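Local atomic coordinates of Serine/threonine-protein kinase-like protein ACR4 (Arabidopsis thaliana, PDB entry 7A0J), a protein that acts as a plant membrane receptor kinase that, paired with the CLE40 peptide, controls formative cell divisions in meristems such as those of the root tip. Residues G41-L46 against Q67-G72. Residues are numbered along the deposited sequence; the frame is centred on the assembly and turned at random.
Sequences GTPGHL and QPYCWG. With EDO (1,2-ethanediol), chain G.
P43 and T42 lie on one face of the W71 indole, and two CH-pi contacts carry the joint. P43 CD stands 3.8 Å from the centroid of the six-membered ring, 15° off its normal; T42 CA sits 3.9 Å from the centroid of the five-membered ring. With W71 CG between its own backbone N and carbonyl carbon (chi1 63°), the indole lies under the loop. A third CH-pi contact joins L46 to Y69: CD1 is 4.0 Å from the ring centroid, and the two side chains cross at about a right angle. Y69 CG is anti to the backbone N (chi1 -172°), with the ring toward the loop, where P43 CG also touches CE2 at 3.8 Å. T42 OG1 hydrogen-bonds to the carbonyl oxygens of I38 and L39 in helix 36-41, while Y69 OH hydrogen-bonds O2 of an ethanediol, probably from the crystallisation liquor, at 2.5 Å. F48 of strand 48-53 touches P43 and Y69 and meets the W71 ring with planes at about 45°. With an alanine at W71, P43 CD and T42 CA would probably lose the indole face they rest on, and a gap would open under the loop. In this beta-propeller ectodomain the end of repeat 1 and the residues just after it pack on the sheet face of repeat 2 that carries Y69 and W71, an apolar attachment of aliphatic C-H groups to aromatic faces.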
loop_
_atom_site.group_PDB
_atom_site.type_symbol
_atom_site.label_atom_id
_atom_site.label_comp_id
_atom_site.label_asym_id
_atom_site.label_seq_id
_atom_site.Cartn_x
_atom_site.Cartn_y
_atom_site.Cartn_z
ATOM N N GLY A 41 2.140 -14.917 -13.820
ATOM C CA GLY A 41 2.971 -15.290 -12.659
ATOM C C GLY A 41 2.171 -15.395 -11.366
ATOM O O GLY A 41 2.751 -15.842 -10.359
ATOM N N THR A 42 0.892 -15.004 -11.375
ATOM C CA THR A 42 0.019 -14.992 -10.170
ATOM C C THR A 42 -0.109 -16.414 -9.630
ATOM O O THR A 42 -0.547 -17.309 -10.347
ATOM C CB THR A 42 -1.364 -14.395 -10.461
ATOM O OG1 THR A 42 -1.188 -13.075 -10.976
ATOM C CG2 THR A 42 -2.243 -14.346 -9.230
ATOM N N PRO A 43 0.275 -16.668 -8.356
ATOM C CA PRO A 43 0.065 -17.978 -7.741
ATOM C C PRO A 43 -1.431 -18.313 -7.644
ATOM O O PRO A 43 -2.182 -17.488 -7.150
ATOM C CB PRO A 43 0.678 -17.848 -6.337
ATOM C CG PRO A 43 1.568 -16.623 -6.409
ATOM C CD PRO A 43 0.930 -15.720 -7.442
ATOM N N GLY A 44 -1.821 -19.497 -8.119
ATOM C CA GLY A 44 -3.220 -19.969 -8.122
ATOM C C GLY A 44 -3.612 -20.621 -6.804
ATOM O O GLY A 44 -4.829 -20.730 -6.547
ATOM N N HIS A 45 -2.628 -21.038 -5.997
ATOM C CA HIS A 45 -2.820 -21.915 -4.810
ATOM C C HIS A 45 -2.202 -21.317 -3.535
ATOM O O HIS A 45 -2.640 -21.734 -2.445
ATOM C CB HIS A 45 -2.272 -23.316 -5.109
ATOM C CG HIS A 45 -2.841 -23.931 -6.345
ATOM N ND1 HIS A 45 -4.000 -24.682 -6.332
ATOM C CD2 HIS A 45 -2.423 -23.904 -7.630
ATOM C CE1 HIS A 45 -4.270 -25.096 -7.553
ATOM N NE2 HIS A 45 -3.318 -24.631 -8.370
ATOM N N LEU A 46 -1.225 -20.407 -3.640
ATOM C CA LEU A 46 -0.603 -19.740 -2.460
ATOM C C LEU A 46 -1.613 -18.762 -1.852
ATOM O O LEU A 46 -2.184 -17.955 -2.609
ATOM C CB LEU A 46 0.681 -19.008 -2.869
ATOM C CG LEU A 46 1.870 -19.885 -3.262
ATOM C CD1 LEU A 46 3.096 -19.026 -3.539
ATOM C CD2 LEU A 46 2.183 -20.913 -2.185
ATOM N N GLN A 67 5.967 -14.753 5.192
ATOM C CA GLN A 67 7.122 -14.157 4.472
ATOM C C GLN A 67 6.601 -13.366 3.275
ATOM O O GLN A 67 5.570 -13.715 2.702
ATOM C CB GLN A 67 8.104 -15.245 4.034
ATOM C CG GLN A 67 8.755 -15.971 5.202
ATOM C CD GLN A 67 9.900 -16.862 4.786
ATOM O OE1 GLN A 67 9.927 -17.407 3.684
ATOM N NE2 GLN A 67 10.861 -17.024 5.682
ATOM N N PRO A 68 7.289 -12.277 2.865
ATOM C CA PRO A 68 6.959 -11.597 1.615
ATOM C C PRO A 68 7.201 -12.532 0.420
ATOM O O PRO A 68 8.133 -13.315 0.463
ATOM C CB PRO A 68 7.879 -10.367 1.568
ATOM C CG PRO A 68 8.965 -10.634 2.596
ATOM C CD PRO A 68 8.407 -11.643 3.577
ATOM N N TYR A 69 6.334 -12.449 -0.593
ATOM C CA TYR A 69 6.424 -13.217 -1.861
ATOM C C TYR A 69 5.972 -12.319 -3.015
ATOM O O TYR A 69 4.782 -11.938 -3.046
ATOM C CB TYR A 69 5.579 -14.491 -1.791
ATOM C CG TYR A 69 5.763 -15.423 -2.962
ATOM C CD1 TYR A 69 6.780 -16.366 -2.969
ATOM C CD2 TYR A 69 4.932 -15.361 -4.070
ATOM C CE1 TYR A 69 6.962 -17.227 -4.040
ATOM C CE2 TYR A 69 5.099 -16.216 -5.148
ATOM C CZ TYR A 69 6.117 -17.153 -5.133
ATOM O OH TYR A 69 6.293 -18.005 -6.185
ATOM N N CYS A 70 6.901 -11.983 -3.914
ATOM C CA CYS A 70 6.672 -11.086 -5.076
ATOM C C CYS A 70 6.652 -11.904 -6.371
ATOM O O CYS A 70 7.367 -12.921 -6.452
ATOM C CB CYS A 70 7.737 -10.000 -5.151
ATOM S SG CYS A 70 7.896 -9.050 -3.617
ATOM N N TRP A 71 5.848 -11.468 -7.343
ATOM C CA TRP A 71 5.815 -12.031 -8.717
ATOM C C TRP A 71 5.693 -10.891 -9.733
ATOM O O TRP A 71 5.236 -9.789 -9.352
ATOM C CB TRP A 71 4.705 -13.080 -8.858
ATOM C CG TRP A 71 3.307 -12.579 -8.671
ATOM C CD1 TRP A 71 2.419 -12.257 -9.654
ATOM C CD2 TRP A 71 2.604 -12.405 -7.428
ATOM N NE1 TRP A 71 1.223 -11.875 -9.113
ATOM C CE2 TRP A 71 1.306 -11.954 -7.749
ATOM C CE3 TRP A 71 2.945 -12.572 -6.079
ATOM C CZ2 TRP A 71 0.355 -11.665 -6.771
ATOM C CZ3 TRP A 71 2.003 -12.291 -5.115
ATOM C CH2 TRP A 71 0.727 -11.842 -5.458
ATOM N N GLY A 72 6.115 -11.157 -10.969
ATOM C CA GLY A 72 6.323 -10.152 -12.025
ATOM C C GLY A 72 7.754 -10.194 -12.523
ATOM O O GLY A 72 8.356 -11.286 -12.502
HETATM C C1 EDO G . 4.207 -20.075 -8.537
HETATM O O1 EDO G . 4.406 -20.475 -7.198
HETATM C C2 EDO G . 3.778 -18.661 -8.667
HETATM O O2 EDO G . 4.719 -17.732 -8.164
#